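Local coordinates for protein HI_1472 (Haemophilus influenzae, PDB 3PSH) that captures molybdate, and also tungstate, in the periplasm and hands it to the MolBC membrane complex of a low-affinity ABC importer, at residues D1-T5 with T13-I18; A163-R168 with L286-V291. All coordinates share one frame; numbering follows the deposited sequence.

Interaction 1 (D1-T5 with T13-I18); sequences DRIIT and TIPDHI
Arg2 CG lies beside the backbone N, anti to the carbonyl carbon (chi1 -61°), and the chain bends at chi3 (-82°), bringing the guanidinium to the carbonyl of Pro15. Ile14 has CG1 between its backbone N and carbonyl carbon (chi1 59°), and the trans continuation at chi2 carries CD1 to one face of that guanidinium. Arg2 grips Pro15 O side-on with two nitrogens: NE at 2.9 Å, tilted from the carbonyl plane, and NH2 at 3.2 Å, lying within it. The oxygen sits in the guanidinium plane. Ile14 CD1 lies over one face, 3.5 Å from Arg2 NH2, and Asp16 O over the opposite one, both toward the rim; Asp16 O makes no hydrogen bond there. Ile18 CG1 meets the edge. These groups sit on a beta hairpin, strand 2-5 antiparallel to strand 11-14, in which Arg2 and Ile14 form a hydrogen-bonded pair. Arg2 N donates to Ile14 O at 2.9 Å and Ile14 N to Arg2 O at 2.8 Å. Ile3 and Thr13 follow as a non-hydrogen-bonded pair on the other face of the hairpin, where Ile3 CG1 rests against Thr13 OG1. At the chain start, Asp1 N forms a salt bridge with Asp16 OD1 (Asp1 N to Asp16 OD1 3.0 Å) whose hydrogen bond is weak. A water links Asp1 OD1 to Asp16 N. Toward helix 132-151, Ile4 packs on Leu146 and Ile14 on Val150, and the guanidinium also donates through NH1 to Glu149 O and through NH2 to Val150 O at the helix end.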
loop_
_atom_site.group_PDB
_atom_site.type_symbol
_atom_site.label_atom_id
_atom_site.label_comp_id
_atom_site.label_asym_id
_atom_site.label_seq_id
_atom_site.Cartn_x
_atom_site.Cartn_y
_atom_site.Cartn_z
ATOM N N ASP A 1 2.868 8.531 -30.362
ATOM C CA ASP A 1 3.334 7.950 -28.995
ATOM C C ASP A 1 3.487 9.092 -28.005
ATOM O O ASP A 1 3.337 10.306 -28.327
ATOM C CB ASP A 1 4.619 7.105 -29.136
ATOM C CG ASP A 1 4.391 5.806 -29.949
ATOM O OD1 ASP A 1 3.254 5.397 -30.195
ATOM O OD2 ASP A 1 5.366 5.129 -30.398
ATOM N N ARG A 2 3.726 8.699 -26.760
ATOM C CA ARG A 2 3.873 9.640 -25.670
ATOM C C ARG A 2 5.128 9.264 -24.958
ATOM O O ARG A 2 5.415 8.048 -24.804
ATOM C CB ARG A 2 2.691 9.415 -24.672
ATOM C CG ARG A 2 1.361 9.636 -25.253
ATOM C CD ARG A 2 0.313 9.486 -24.186
ATOM N NE ARG A 2 0.010 8.069 -23.996
ATOM C CZ ARG A 2 -0.775 7.665 -22.992
ATOM N NH1 ARG A 2 -1.161 8.578 -22.098
ATOM N NH2 ARG A 2 -1.055 6.390 -22.852
ATOM N N ILE A 3 5.838 10.267 -24.413
ATOM C CA ILE A 3 6.957 9.931 -23.504
ATOM C C ILE A 3 6.609 10.311 -22.073
ATOM O O ILE A 3 6.131 11.410 -21.788
ATOM C CB ILE A 3 8.267 10.635 -23.978
ATOM C CG1 ILE A 3 8.648 10.176 -25.395
ATOM C CG2 ILE A 3 9.395 10.356 -23.108
ATOM C CD1 ILE A 3 9.686 11.137 -26.013
ATOM N N ILE A 4 6.826 9.338 -21.168
ATOM C CA ILE A 4 6.629 9.634 -19.736
ATOM C C ILE A 4 7.913 9.408 -18.991
ATOM O O ILE A 4 8.795 8.819 -19.523
ATOM C CB ILE A 4 5.427 8.819 -19.104
ATOM C CG1 ILE A 4 5.700 7.281 -19.138
ATOM C CG2 ILE A 4 4.101 9.235 -19.748
ATOM C CD1 ILE A 4 6.560 6.699 -17.962
ATOM N N THR A 5 7.992 9.914 -17.741
ATOM C CA THR A 5 9.103 9.589 -16.840
ATOM C C THR A 5 8.510 8.771 -15.696
ATOM O O THR A 5 7.559 9.159 -15.031
ATOM C CB THR A 5 9.820 10.809 -16.285
ATOM O OG1 THR A 5 10.262 11.596 -17.410
ATOM C CG2 THR A 5 11.004 10.448 -15.434
ATOM N N THR A 13 8.739 5.471 -23.727
ATOM C CA THR A 13 7.782 5.788 -24.847
ATOM C C THR A 13 6.673 4.798 -24.906
ATOM O O THR A 13 6.946 3.562 -24.923
ATOM C CB THR A 13 8.529 5.837 -26.218
ATOM O OG1 THR A 13 9.595 6.792 -26.120
ATOM C CG2 THR A 13 7.594 6.315 -27.283
ATOM N N ILE A 14 5.443 5.295 -24.883
ATOM C CA ILE A 14 4.281 4.344 -24.865
ATOM C C ILE A 14 3.315 4.739 -25.967
ATOM O O ILE A 14 3.332 5.894 -26.402
ATOM C CB ILE A 14 3.549 4.339 -23.513
ATOM C CG1 ILE A 14 3.027 5.769 -23.193
ATOM C CG2 ILE A 14 4.574 3.907 -22.370
ATOM C CD1 ILE A 14 2.222 5.812 -21.854
ATOM N N PRO A 15 2.424 3.836 -26.337
ATOM C CA PRO A 15 1.387 4.211 -27.301
ATOM C C PRO A 15 0.487 5.344 -26.784
ATOM O O PRO A 15 0.368 5.613 -25.572
ATOM C CB PRO A 15 0.537 2.943 -27.379
ATOM C CG PRO A 15 1.468 1.845 -27.072
ATOM C CD PRO A 15 2.335 2.407 -25.975
ATOM N N ASP A 16 -0.166 6.016 -27.727
ATOM C CA ASP A 16 -1.080 7.045 -27.336
ATOM C C ASP A 16 -2.302 6.551 -26.528
ATOM O O ASP A 16 -2.850 7.346 -25.675
ATOM C CB ASP A 16 -1.619 7.696 -28.633
ATOM C CG ASP A 16 -0.647 8.570 -29.282
ATOM O OD1 ASP A 16 0.398 8.943 -28.763
ATOM O OD2 ASP A 16 -1.034 9.060 -30.371
ATOM N N HIS A 17 -2.695 5.316 -26.737
ATOM C CA HIS A 17 -3.786 4.716 -25.951
ATOM C C HIS A 17 -3.283 3.401 -25.474
ATOM O O HIS A 17 -2.583 2.681 -26.191
ATOM C CB HIS A 17 -5.066 4.565 -26.742
ATOM C CG HIS A 17 -5.443 5.833 -27.423
ATOM N ND1 HIS A 17 -5.829 6.957 -26.722
ATOM C CD2 HIS A 17 -5.450 6.163 -28.747
ATOM C CE1 HIS A 17 -6.126 7.925 -27.592
ATOM N NE2 HIS A 17 -5.891 7.471 -28.823
ATOM N N ILE A 18 -3.734 3.069 -24.252
ATOM C CA ILE A 18 -3.436 1.764 -23.651
ATOM C C ILE A 18 -4.747 0.960 -23.421
ATOM O O ILE A 18 -5.762 1.397 -22.719
ATOM C CB ILE A 18 -2.747 2.029 -22.272
ATOM C CG1 ILE A 18 -1.353 2.615 -22.425
ATOM C CG2 ILE A 18 -2.547 0.752 -21.425
ATOM C CD1 ILE A 18 -0.509 1.766 -23.308
HETATM O O HOH W 1 0.469 5.975 -30.465
#

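Interaction 2 (A163-R168 with L286-V291); sequences AAFANR and LALGEV
Arg168 and Glu290 form a two-pronged salt bridge, the guanidinium meeting the carboxylate side-on. Arg168 NE donates to Glu290 OE1 at 2.7 Å and Arg168 NH2 to Glu290 OE2 at 2.9 Å; each oxygen uses its syn lone pair, and both bonds are almost straight. The two planes lie only 9° apart. A bend at chi2 (-84°) turns the arginine chain back toward helix 283-297, whereas the glutamate reaches out extended. Second partners lie beyond the pair: Tyr201 OH bonds Glu290 OE2, and Arg168 NH1 bonds Asn137 OD1 of helix 132-151, consistent with the long helix that links the two lobes in solute-binding proteins of this family. A third polar link comes from Asn167, whose ND2 donates to Ala287 O at 2.7 Å, approaching the carbonyl from a tilt out of its plane. That carbonyl lies in a wider pi-type turn at 286-289. Around these bonds lie mostly carbon contacts. Leu286 CD2 sits over one face of the Arg168 guanidinium, 3.5 Å from NH2, and lies alongside Phe165, whose CE1 is also 3.5 Å from CD2. The Val291 and Asn167 side chains cross at about a right angle, Val291 CG2 3.6 Å from Asn167 CB. Beside these, the helices approach closely through small residues, with Ala287 CB 3.2 Å from Ala163 O. Held in one plane by paired bonds, with each partner also bound by a neighbouring side chain, the buried Glu290 carboxylate probably stays ionised, its charge balanced by Arg168.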
loop_
_atom_site.group_PDB
_atom_site.type_symbol
_atom_site.label_atom_id
_atom_site.label_comp_id
_atom_site.label_asym_id
_atom_site.label_seq_id
_atom_site.Cartn_x
_atom_site.Cartn_y
_atom_site.Cartn_z
ATOM N N ALA A 163 -8.899 13.146 -2.804
ATOM C CA ALA A 163 -9.497 12.300 -1.760
ATOM C C ALA A 163 -8.426 11.734 -0.814
ATOM O O ALA A 163 -8.645 11.702 0.448
ATOM C CB ALA A 163 -10.334 11.212 -2.311
ATOM N N ALA A 164 -7.267 11.288 -1.345
ATOM C CA ALA A 164 -6.277 10.643 -0.473
ATOM C C ALA A 164 -5.863 11.521 0.722
ATOM O O ALA A 164 -5.544 11.035 1.845
ATOM C CB ALA A 164 -4.969 10.274 -1.319
ATOM N N PHE A 165 -5.748 12.803 0.391
ATOM C CA PHE A 165 -5.184 13.782 1.347
ATOM C C PHE A 165 -6.208 14.673 2.125
ATOM O O PHE A 165 -5.802 15.580 2.923
ATOM C CB PHE A 165 -4.125 14.689 0.655
ATOM C CG PHE A 165 -2.864 13.974 0.236
ATOM C CD1 PHE A 165 -1.816 13.638 1.168
ATOM C CD2 PHE A 165 -2.787 13.452 -1.076
ATOM C CE1 PHE A 165 -0.704 12.919 0.727
ATOM C CE2 PHE A 165 -1.683 12.666 -1.475
ATOM C CZ PHE A 165 -0.659 12.445 -0.567
ATOM N N ALA A 166 -7.483 14.420 1.861
ATOM C CA ALA A 166 -8.554 15.288 2.286
ATOM C C ALA A 166 -8.667 15.329 3.826
ATOM O O ALA A 166 -9.297 16.263 4.353
ATOM C CB ALA A 166 -9.830 14.762 1.704
ATOM N N ASN A 167 -8.170 14.293 4.527
ATOM C CA ASN A 167 -8.357 14.213 6.004
ATOM C C ASN A 167 -7.103 14.513 6.777
ATOM O O ASN A 167 -7.086 14.375 8.002
ATOM C CB ASN A 167 -8.998 12.870 6.434
ATOM C CG ASN A 167 -10.367 12.710 5.829
ATOM O OD1 ASN A 167 -11.182 13.654 5.820
ATOM N ND2 ASN A 167 -10.654 11.543 5.305
ATOM N N ARG A 168 -6.025 14.786 6.083
ATOM C CA ARG A 168 -4.734 14.943 6.761
ATOM C C ARG A 168 -4.787 16.187 7.703
ATOM O O ARG A 168 -4.269 16.116 8.838
ATOM C CB ARG A 168 -3.635 15.161 5.692
ATOM C CG ARG A 168 -3.156 13.811 5.213
ATOM C CD ARG A 168 -2.088 13.284 6.175
ATOM N NE ARG A 168 -1.584 11.877 6.008
ATOM C CZ ARG A 168 -0.494 11.591 5.253
ATOM N NH1 ARG A 168 0.129 12.574 4.582
ATOM N NH2 ARG A 168 -0.012 10.385 5.218
ATOM N N LEU A 286 -4.501 6.484 3.419
ATOM C CA LEU A 286 -4.468 7.908 3.965
ATOM C C LEU A 286 -5.848 8.376 4.346
ATOM O O LEU A 286 -6.137 8.723 5.526
ATOM C CB LEU A 286 -3.852 8.913 2.929
ATOM C CG LEU A 286 -2.312 8.710 2.952
ATOM C CD1 LEU A 286 -1.674 7.386 2.386
ATOM C CD2 LEU A 286 -1.665 9.936 2.215
ATOM N N ALA A 287 -6.765 8.339 3.363
ATOM C CA ALA A 287 -8.025 9.030 3.508
ATOM C C ALA A 287 -8.888 8.399 4.665
ATOM O O ALA A 287 -9.462 9.098 5.565
ATOM C CB ALA A 287 -8.731 9.017 2.200
ATOM N N LEU A 288 -8.993 7.080 4.626
ATOM C CA LEU A 288 -9.831 6.365 5.542
ATOM C C LEU A 288 -9.011 5.658 6.666
ATOM O O LEU A 288 -9.428 5.582 7.851
ATOM C CB LEU A 288 -10.682 5.323 4.714
ATOM C CG LEU A 288 -11.420 5.898 3.488
ATOM C CD1 LEU A 288 -12.137 4.726 2.736
ATOM C CD2 LEU A 288 -12.474 6.946 3.908
ATOM N N GLY A 289 -7.919 5.010 6.283
ATOM C CA GLY A 289 -7.197 4.218 7.213
ATOM C C GLY A 289 -6.667 5.052 8.389
ATOM O O GLY A 289 -6.740 4.580 9.517
ATOM N N GLU A 290 -6.010 6.180 8.119
ATOM C CA GLU A 290 -5.437 6.972 9.210
ATOM C C GLU A 290 -6.545 7.509 10.126
ATOM O O GLU A 290 -6.389 7.560 11.347
ATOM C CB GLU A 290 -4.652 8.150 8.659
ATOM C CG GLU A 290 -3.395 7.623 7.957
ATOM C CD GLU A 290 -2.520 8.748 7.354
ATOM O OE1 GLU A 290 -2.850 9.955 7.444
ATOM O OE2 GLU A 290 -1.485 8.362 6.653
ATOM N N VAL A 291 -7.706 7.782 9.552
ATOM C CA VAL A 291 -8.868 8.284 10.369
ATOM C C VAL A 291 -9.357 7.073 11.231
ATOM O O VAL A 291 -9.564 7.231 12.464
ATOM C CB VAL A 291 -10.014 8.885 9.511
ATOM C CG1 VAL A 291 -11.185 9.322 10.413
ATOM C CG2 VAL A 291 -9.483 10.091 8.652
#

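Interaction 1 comes first along the chain and closes long before interaction 2 opens; their centres are 31 Å apart and their nearest atoms about 17 Å, so they do not touch. Helix 132-151 runs between them: its late residues Leu146, Glu149 and Val150 receive the hairpin of interaction 1, while Asn137 and Leu140, earlier on it, meet Phe165, Arg168 and Leu286 of interaction 2. The hairpin is peripheral, away from the molybdate site, whereas the side chain of Leu286 is about 11 Å from the bound molybdate. Interaction 2 therefore packs helices near the pocket of this solute-binding protein, and interaction 1 fastens its N-terminus to the far end of the shared helix.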